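Local coordinates for protein Sfrice_029225 (Spodoptera frugiperda, PDB 6I50) that probably acts as a cytokine of the tumour necrosis factor family, assembling as a trimer and binding TNF-type receptors, at residues Q75-L89 with K117-L129. Sequence-based numbering, arbitrary orientation.
Sequences QIYYLDSHDTISWVL and KPNSCFSAAALFL
Trp87 reaches from strand 84-89 to the backbone of Cys121 in the facing sheet. Its NE1 lies 2.9 Å from Cys121 O, and the N-H...O angle is a nearly straight 170°. The oxygen sits in the indole plane, but NE1 stands above the carbonyl plane. Ile76 N hydrogen-bonds to the same oxygen from the opposite face, so two donors grip it. CG of Trp87 is wedged between backbone N and carbonyl carbon (chi1 58°), which turns the indole edge to the strand. Cys121 CB is 3.6 Å from Trp87 NE1, Cys121 SG stands obliquely to the five-membered ring, and Ser123 CB touches CH2 of the indole. A leucine in place of Trp87 would probably leave Cys121 O with one donor fewer and open a gap beside the disulfide of Cys121 with Cys105.

Tyr78 lies between Ile85 CB, over one ring face, and Ile76 CG2 on the other; Asn119 O meets its edge, and its OH hydrogen-bonds to Asn139 OD1. On the other side of strand 75-80, Tyr77 runs alongside Pro118, with Tyr77 CE1 3.7 Å from Pro118 CB. The Gln75 and Phe122 side chains cross at about a right angle, their amide and ring planes 79° apart, with Gln75 OE1 3.7 Å from Phe122 CD2. A water links OE1 to Ser120 OG; OE1 also hydrogen-bonds with Ser123 OG of the second subunit. Bends at chi3 and chi4 bring Lys117 NZ toward the 81-83 turn, where one water joins it to Asp80 O and His82 O and another lies between it and Asp83 OD1.

Strands 75-80 and 117-129 pair antiparallel, while Ile85, Trp87 and Leu89 help fill the space between two sheets: the TNF jelly-roll sandwich, with Phe122 meeting its counterparts edge-to-face in the trimer.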
ATOM      1  N   GLN A  75      -3.227   2.261   7.790  1.00  9.80           N
ATOM      2  CA  GLN A  75      -4.416   2.823   7.158  1.00  9.64           C
ATOM      3  C   GLN A  75      -5.302   3.457   8.219  1.00  8.93           C
ATOM      4  O   GLN A  75      -5.639   2.814   9.220  1.00 10.53           O
ATOM      5  CB  GLN A  75      -5.214   1.766   6.396  1.00  7.74           C
ATOM      6  CG  GLN A  75      -6.485   2.329   5.763  1.00 10.23           C
ATOM      7  CD  GLN A  75      -7.051   1.407   4.709  1.00  9.93           C
ATOM      8  OE1 GLN A  75      -6.410   1.150   3.688  1.00 12.43           O
ATOM      9  NE2 GLN A  75      -8.267   0.907   4.942  1.00  8.81           N
ATOM     10  N   ILE A  76      -5.665   4.717   8.007  1.00  9.13           N
ATOM     11  CA  ILE A  76      -6.665   5.397   8.822  1.00 11.88           C
ATOM     12  C   ILE A  76      -7.854   5.689   7.923  1.00  9.39           C
ATOM     13  O   ILE A  76      -7.705   6.322   6.868  1.00 10.63           O
ATOM     14  CB  ILE A  76      -6.119   6.687   9.454  1.00  9.86           C
ATOM     15  CG1 ILE A  76      -4.886   6.385  10.323  1.00 10.65           C
ATOM     16  CG2 ILE A  76      -7.200   7.374  10.280  1.00 10.88           C
ATOM     17  CD1 ILE A  76      -5.155   5.448  11.491  1.00 11.15           C
ATOM     18  N   TYR A  77      -9.029   5.227   8.332  1.00 10.97           N
ATOM     19  CA  TYR A  77     -10.262   5.435   7.577  1.00 12.73           C
ATOM     20  C   TYR A  77     -10.987   6.621   8.204  1.00 16.22           C
ATOM     21  O   TYR A  77     -11.567   6.506   9.285  1.00 13.99           O
ATOM     22  CB  TYR A  77     -11.102   4.162   7.603  1.00 13.06           C
ATOM     23  CG  TYR A  77     -12.267   4.103   6.638  1.00  9.54           C
ATOM     24  CD1 TYR A  77     -13.387   4.904   6.816  1.00 12.34           C
ATOM     25  CD2 TYR A  77     -12.271   3.196   5.586  1.00 14.90           C
ATOM     26  CE1 TYR A  77     -14.462   4.829   5.952  1.00 18.43           C
ATOM     27  CE2 TYR A  77     -13.346   3.115   4.717  1.00 14.07           C
ATOM     28  CZ  TYR A  77     -14.435   3.929   4.909  1.00 21.36           C
ATOM     29  OH  TYR A  77     -15.509   3.852   4.051  1.00 29.86           O
ATOM     30  N   TYR A  78     -10.954   7.763   7.524  1.00 12.73           N
ATOM     31  CA  TYR A  78     -11.610   8.962   8.029  1.00 12.38           C
ATOM     32  C   TYR A  78     -13.063   9.018   7.585  1.00 10.53           C
ATOM     33  O   TYR A  78     -13.407   8.619   6.469  1.00 15.33           O
ATOM     34  CB  TYR A  78     -10.885  10.221   7.548  1.00 11.33           C
ATOM     35  CG  TYR A  78      -9.476  10.353   8.081  1.00 10.19           C
ATOM     36  CD1 TYR A  78      -9.223  10.963   9.303  1.00 10.44           C
ATOM     37  CD2 TYR A  78      -8.398   9.861   7.360  1.00 14.81           C
ATOM     38  CE1 TYR A  78      -7.925  11.080   9.788  1.00 12.08           C
ATOM     39  CE2 TYR A  78      -7.108   9.976   7.827  1.00 16.83           C
ATOM     40  CZ  TYR A  78      -6.874  10.582   9.040  1.00 15.72           C
ATOM     41  OH  TYR A  78      -5.576  10.687   9.491  1.00 14.14           O
ATOM     42  N   LEU A  79     -13.913   9.520   8.473  1.00 11.85           N
ATOM     43  CA  LEU A  79     -15.299   9.859   8.157  1.00 13.64           C
ATOM     44  C   LEU A  79     -15.442  11.251   8.755  1.00 16.04           C
ATOM     45  O   LEU A  79     -15.785  11.406   9.931  1.00 15.91           O
ATOM     46  CB  LEU A  79     -16.296   8.851   8.734  1.00 14.97           C
ATOM     47  CG  LEU A  79     -17.755   9.085   8.332  1.00 18.04           C
ATOM     48  CD1 LEU A  79     -17.856   9.272   6.827  1.00 27.79           C
ATOM     49  CD2 LEU A  79     -18.639   7.937   8.785  1.00 21.03           C
ATOM     50  N   ASP A  80     -15.133  12.263   7.951  1.00 15.41           N
ATOM     51  CA  ASP A  80     -14.845  13.580   8.490  1.00 15.88           C
ATOM     52  C   ASP A  80     -15.268  14.625   7.472  1.00 15.98           C
ATOM     53  O   ASP A  80     -15.350  14.350   6.271  1.00 19.45           O
ATOM     54  CB  ASP A  80     -13.355  13.710   8.829  1.00 17.03           C
ATOM     55  CG  ASP A  80     -13.062  14.883   9.741  1.00 24.56           C
ATOM     56  OD1 ASP A  80     -13.088  14.706  10.976  1.00 27.36           O
ATOM     57  OD2 ASP A  80     -12.797  15.983   9.215  1.00 28.78           O
ATOM     58  N   SER A  81     -15.529  15.833   7.962  1.00 14.83           N
ATOM     59  CA  SER A  81     -15.997  16.910   7.102  1.00 16.79           C
ATOM     60  C   SER A  81     -14.902  17.902   6.724  1.00 15.68           C
ATOM     61  O   SER A  81     -15.167  18.815   5.940  1.00 19.43           O
ATOM     62  CB  SER A  81     -17.163  17.654   7.769  1.00 22.40           C
ATOM     63  OG  SER A  81     -16.784  18.162   9.032  1.00 25.94           O
ATOM     64  N   HIS A  82     -13.687  17.753   7.250  1.00 13.33           N
ATOM     65  CA  HIS A  82     -12.610  18.668   6.887  1.00 16.69           C
ATOM     66  C   HIS A  82     -12.141  18.427   5.454  1.00 19.19           C
ATOM     67  O   HIS A  82     -12.230  17.315   4.925  1.00 18.51           O
ATOM     68  CB  HIS A  82     -11.434  18.523   7.852  1.00 16.49           C
ATOM     69  CG  HIS A  82     -11.690  19.119   9.199  1.00 21.42           C
ATOM     70  ND1 HIS A  82     -12.221  18.395  10.244  1.00 23.81           N
ATOM     71  CD2 HIS A  82     -11.518  20.379   9.664  1.00 26.36           C
ATOM     72  CE1 HIS A  82     -12.353  19.179  11.298  1.00 29.12           C
ATOM     73  NE2 HIS A  82     -11.938  20.391  10.972  1.00 27.67           N
ATOM     74  N   ASP A  83     -11.635  19.492   4.824  1.00 16.56           N
ATOM     75  CA  ASP A  83     -11.156  19.379   3.451  1.00 18.00           C
ATOM     76  C   ASP A  83      -9.912  18.509   3.360  1.00 21.31           C
ATOM     77  O   ASP A  83      -9.732  17.797   2.365  1.00 21.95           O
ATOM     78  CB  ASP A  83     -10.864  20.763   2.871  1.00 20.42           C
ATOM     79  CG  ASP A  83     -12.122  21.506   2.456  1.00 30.93           C
ATOM     80  OD1 ASP A  83     -13.196  20.873   2.378  1.00 30.51           O
ATOM     81  OD2 ASP A  83     -12.034  22.727   2.207  1.00 33.18           O
ATOM     82  N   THR A  84      -9.051  18.548   4.378  1.00 16.48           N
ATOM     83  CA  THR A  84      -7.804  17.797   4.382  1.00 13.76           C
ATOM     84  C   THR A  84      -7.758  16.870   5.585  1.00 16.21           C
ATOM     85  O   THR A  84      -8.043  17.291   6.713  1.00 15.99           O
ATOM     86  CB  THR A  84      -6.597  18.737   4.412  1.00 17.88           C
ATOM     87  OG1 THR A  84      -6.619  19.584   3.254  1.00 22.09           O
ATOM     88  CG2 THR A  84      -5.301  17.948   4.445  1.00 20.66           C
ATOM     89  N   ILE A  85      -7.412  15.610   5.338  1.00 15.49           N
ATOM     90  CA  ILE A  85      -7.138  14.641   6.387  1.00 14.67           C
ATOM     91  C   ILE A  85      -5.742  14.089   6.135  1.00 17.11           C
ATOM     92  O   ILE A  85      -5.357  13.852   4.983  1.00 18.44           O
ATOM     93  CB  ILE A  85      -8.200  13.522   6.434  1.00 16.75           C
ATOM     94  CG1 ILE A  85      -8.477  12.958   5.039  1.00 28.97           C
ATOM     95  CG2 ILE A  85      -9.503  14.055   7.017  1.00 15.79           C
ATOM     96  CD1 ILE A  85      -7.724  11.689   4.725  1.00 36.83           C
ATOM     97  N   SER A  86      -4.973  13.926   7.207  1.00 17.67           N
ATOM     98  CA  SER A  86      -3.592  13.495   7.060  1.00 14.23           C
ATOM     99  C   SER A  86      -3.124  12.905   8.379  1.00 16.46           C
ATOM    100  O   SER A  86      -3.513  13.380   9.451  1.00 16.12           O
ATOM    101  CB  SER A  86      -2.696  14.665   6.630  1.00 13.66           C
ATOM    102  OG  SER A  86      -1.334  14.279   6.532  1.00 15.78           O
ATOM    103  N   TRP A  87      -2.304  11.863   8.294  1.00  7.93           N
ATOM    104  CA  TRP A  87      -1.680  11.284   9.475  1.00 10.38           C
ATOM    105  C   TRP A  87      -0.170  11.203   9.297  1.00 15.49           C
ATOM    106  O   TRP A  87       0.358  11.231   8.176  1.00 11.52           O
ATOM    107  CB  TRP A  87      -2.251   9.890   9.815  1.00 11.21           C
ATOM    108  CG  TRP A  87      -2.148   8.830   8.746  1.00 10.28           C
ATOM    109  CD1 TRP A  87      -3.163   8.361   7.964  1.00  9.10           C
ATOM    110  CD2 TRP A  87      -0.985   8.067   8.395  1.00 11.11           C
ATOM    111  NE1 TRP A  87      -2.704   7.361   7.132  1.00 11.49           N
ATOM    112  CE2 TRP A  87      -1.368   7.164   7.375  1.00 10.28           C
ATOM    113  CE3 TRP A  87       0.343   8.064   8.835  1.00 11.11           C
ATOM    114  CZ2 TRP A  87      -0.468   6.277   6.785  1.00  8.64           C
ATOM    115  CZ3 TRP A  87       1.236   7.182   8.247  1.00 12.47           C
ATOM    116  CH2 TRP A  87       0.826   6.304   7.229  1.00  9.50           C
ATOM    117  N   VAL A  88       0.520  11.107  10.436  1.00  9.51           N
ATOM    118  CA  VAL A  88       1.965  10.916  10.488  1.00 10.43           C
ATOM    119  C   VAL A  88       2.268   9.738  11.403  1.00 11.27           C
ATOM    120  O   VAL A  88       1.575   9.515  12.401  1.00 12.03           O
ATOM    121  CB  VAL A  88       2.710  12.179  10.975  1.00  9.73           C
ATOM    122  CG1 VAL A  88       2.761  13.220   9.861  1.00 12.84           C
ATOM    123  CG2 VAL A  88       2.048  12.744  12.213  1.00 11.54           C
ATOM    124  N   LEU A  89       3.302   8.979  11.050  1.00  9.55           N
ATOM    125  CA  LEU A  89       3.792   7.884  11.872  1.00  8.73           C
ATOM    126  C   LEU A  89       4.983   8.401  12.670  1.00 11.91           C
ATOM    127  O   LEU A  89       6.000   8.772  12.084  1.00 11.65           O
ATOM    128  CB  LEU A  89       4.197   6.701  10.989  1.00  9.76           C
ATOM    129  CG  LEU A  89       4.771   5.504  11.744  1.00 10.52           C
ATOM    130  CD1 LEU A  89       3.707   4.877  12.634  1.00 10.43           C
ATOM    131  CD2 LEU A  89       5.345   4.465  10.791  1.00 11.21           C
ATOM    132  N   LYS A 117     -17.513  12.731   4.825  1.00 21.67           N
ATOM    133  CA  LYS A 117     -17.302  11.806   3.723  1.00 21.87           C
ATOM    134  C   LYS A 117     -16.201  10.829   4.073  1.00 16.57           C
ATOM    135  O   LYS A 117     -15.286  11.164   4.839  1.00 16.84           O
ATOM    136  CB  LYS A 117     -16.966  12.535   2.416  1.00 25.87           C
ATOM    137  CG  LYS A 117     -15.772  13.438   2.485  1.00 22.40           C
ATOM    138  CD  LYS A 117     -15.960  14.563   1.491  1.00 28.27           C
ATOM    139  CE  LYS A 117     -15.407  15.859   2.034  1.00 38.43           C
ATOM    140  NZ  LYS A 117     -13.934  15.775   2.235  1.00 44.10           N
ATOM    141  N   PRO A 118     -16.256   9.610   3.531  1.00 16.52           N
ATOM    142  CA  PRO A 118     -15.273   8.582   3.877  1.00 13.59           C
ATOM    143  C   PRO A 118     -14.038   8.637   2.993  1.00 13.12           C
ATOM    144  O   PRO A 118     -14.159   8.749   1.770  1.00 13.61           O
ATOM    145  CB  PRO A 118     -16.051   7.281   3.659  1.00 16.63           C
ATOM    146  CG  PRO A 118     -16.999   7.616   2.554  1.00 16.52           C
ATOM    147  CD  PRO A 118     -17.353   9.074   2.704  1.00 17.41           C
ATOM    148  N   ASN A 119     -12.856   8.547   3.602  1.00 13.34           N
ATOM    149  CA  ASN A 119     -11.593   8.502   2.867  1.00 12.08           C
ATOM    150  C   ASN A 119     -10.607   7.675   3.674  1.00 13.96           C
ATOM    151  O   ASN A 119     -10.292   8.037   4.809  1.00 13.44           O
ATOM    152  CB  ASN A 119     -11.025   9.907   2.641  1.00 13.13           C
ATOM    153  CG  ASN A 119     -11.645  10.604   1.460  1.00 16.66           C
ATOM    154  OD1 ASN A 119     -11.395  10.242   0.311  1.00 16.03           O
ATOM    155  ND2 ASN A 119     -12.449  11.626   1.732  1.00 19.15           N
ATOM    156  N   SER A 120     -10.109   6.585   3.096  1.00 12.58           N
ATOM    157  CA  SER A 120      -9.063   5.798   3.735  1.00  9.60           C
ATOM    158  C   SER A 120      -7.704   6.297   3.247  1.00 12.20           C
ATOM    159  O   SER A 120      -7.514   6.542   2.051  1.00 14.75           O
ATOM    160  CB  SER A 120      -9.244   4.305   3.446  1.00  9.68           C
ATOM    161  OG  SER A 120      -9.285   4.021   2.058  1.00 12.78           O
ATOM    162  N   CYS A 121      -6.773   6.487   4.176  1.00 11.14           N
ATOM    163  CA  CYS A 121      -5.450   7.016   3.856  1.00 11.73           C
ATOM    164  C   CYS A 121      -4.441   5.935   4.216  1.00  9.34           C
ATOM    165  O   CYS A 121      -4.225   5.660   5.402  1.00  9.72           O
ATOM    166  CB  CYS A 121      -5.169   8.314   4.620  1.00 14.15           C
ATOM    167  SG  CYS A 121      -4.063   9.505   3.771  1.00 18.64           S
ATOM    168  N   PHE A 122      -3.841   5.320   3.197  1.00  8.57           N
ATOM    169  CA  PHE A 122      -2.931   4.194   3.360  1.00  8.03           C
ATOM    170  C   PHE A 122      -1.520   4.591   2.939  1.00  8.78           C
ATOM    171  O   PHE A 122      -1.335   5.282   1.931  1.00 12.55           O
ATOM    172  CB  PHE A 122      -3.397   2.989   2.526  1.00  9.03           C
ATOM    173  CG  PHE A 122      -2.465   1.810   2.588  1.00  8.67           C
ATOM    174  CD1 PHE A 122      -1.310   1.759   1.804  1.00  8.46           C
ATOM    175  CD2 PHE A 122      -2.751   0.744   3.427  1.00  9.09           C
ATOM    176  CE1 PHE A 122      -0.447   0.686   1.889  1.00 10.70           C
ATOM    177  CE2 PHE A 122      -1.899  -0.340   3.511  1.00 11.43           C
ATOM    178  CZ  PHE A 122      -0.741  -0.371   2.739  1.00  9.43           C
ATOM    179  N   SER A 123      -0.522   4.124   3.691  1.00 10.20           N
ATOM    180  CA  SER A 123       0.860   4.202   3.232  1.00  9.65           C
ATOM    181  C   SER A 123       1.658   3.059   3.840  1.00  7.67           C
ATOM    182  O   SER A 123       1.260   2.459   4.842  1.00  9.55           O
ATOM    183  CB  SER A 123       1.513   5.552   3.572  1.00 11.62           C
ATOM    184  OG  SER A 123       2.721   5.723   2.830  1.00 14.49           O
ATOM    185  N   ALA A 124       2.798   2.767   3.216  1.00  8.72           N
ATOM    186  CA  ALA A 124       3.653   1.676   3.661  1.00  8.11           C
ATOM    187  C   ALA A 124       5.059   1.917   3.144  1.00  8.92           C
ATOM    188  O   ALA A 124       5.255   2.614   2.147  1.00 10.43           O
ATOM    189  CB  ALA A 124       3.126   0.317   3.179  1.00  9.78           C
ATOM    190  N   ALA A 125       6.039   1.337   3.837  1.00 10.33           N
ATOM    191  CA  ALA A 125       7.426   1.448   3.394  1.00 10.31           C
ATOM    192  C   ALA A 125       8.285   0.467   4.175  1.00 10.16           C
ATOM    193  O   ALA A 125       7.902  -0.002   5.249  1.00 12.48           O
ATOM    194  CB  ALA A 125       7.969   2.870   3.570  1.00 12.24           C
ATOM    195  N   ALA A 126       9.464   0.174   3.620  1.00  9.80           N
ATOM    196  CA  ALA A 126      10.493  -0.585   4.328  1.00 11.84           C
ATOM    197  C   ALA A 126      11.300   0.380   5.190  1.00 13.05           C
ATOM    198  O   ALA A 126      12.006   1.245   4.664  1.00 14.41           O
ATOM    199  CB  ALA A 126      11.398  -1.320   3.343  1.00 14.60           C
ATOM    200  N   LEU A 127      11.197   0.239   6.512  1.00 10.39           N
ATOM    201  CA  LEU A 127      11.739   1.204   7.463  1.00  9.30           C
ATOM    202  C   LEU A 127      12.699   0.518   8.424  1.00  9.57           C
ATOM    203  O   LEU A 127      12.462  -0.614   8.850  1.00 12.77           O
ATOM    204  CB  LEU A 127      10.610   1.865   8.265  1.00 10.71           C
ATOM    205  CG  LEU A 127       9.590   2.687   7.473  1.00 11.61           C
ATOM    206  CD1 LEU A 127       8.398   3.026   8.364  1.00 16.65           C
ATOM    207  CD2 LEU A 127      10.237   3.945   6.898  1.00 15.01           C
ATOM    208  N   PHE A 128      13.790   1.197   8.763  1.00 10.33           N
ATOM    209  CA  PHE A 128      14.675   0.679   9.792  1.00 12.82           C
ATOM    210  C   PHE A 128      14.100   1.025  11.157  1.00 13.81           C
ATOM    211  O   PHE A 128      13.829   2.193  11.444  1.00 14.88           O
ATOM    212  CB  PHE A 128      16.085   1.251   9.658  1.00 12.80           C
ATOM    213  CG  PHE A 128      16.975   0.878  10.800  1.00 14.19           C
ATOM    214  CD1 PHE A 128      17.604  -0.361  10.829  1.00 13.70           C
ATOM    215  CD2 PHE A 128      17.142   1.740  11.876  1.00 16.89           C
ATOM    216  CE1 PHE A 128      18.400  -0.722  11.900  1.00 14.96           C
ATOM    217  CE2 PHE A 128      17.942   1.386  12.944  1.00 20.19           C
ATOM    218  CZ  PHE A 128      18.569   0.157  12.957  1.00 18.33           C
ATOM    219  N   LEU A 129      13.923   0.008  11.997  1.00 11.03           N
ATOM    220  CA  LEU A 129      13.413   0.193  13.350  1.00 11.68           C
ATOM    221  C   LEU A 129      14.363  -0.457  14.341  1.00 12.73           C
ATOM    222  O   LEU A 129      14.939  -1.514  14.060  1.00 15.18           O
ATOM    223  CB  LEU A 129      12.014  -0.411  13.509  1.00 11.19           C
ATOM    224  CG  LEU A 129      10.957   0.091  12.517  1.00 12.58           C
ATOM    225  CD1 LEU A 129       9.663  -0.684  12.677  1.00 12.99           C
ATOM    226  CD2 LEU A 129      10.707   1.579  12.702  1.00 12.72           C
TER
HETATM  227  O   HOH W   1      -6.942   2.913   1.514  1.00 13.97           O
HETATM  228  O   HOH W   2     -12.803  14.841   5.125  1.00 36.58           O
HETATM  229  O   HOH W   3     -13.859  18.312   1.214  1.00 25.65           O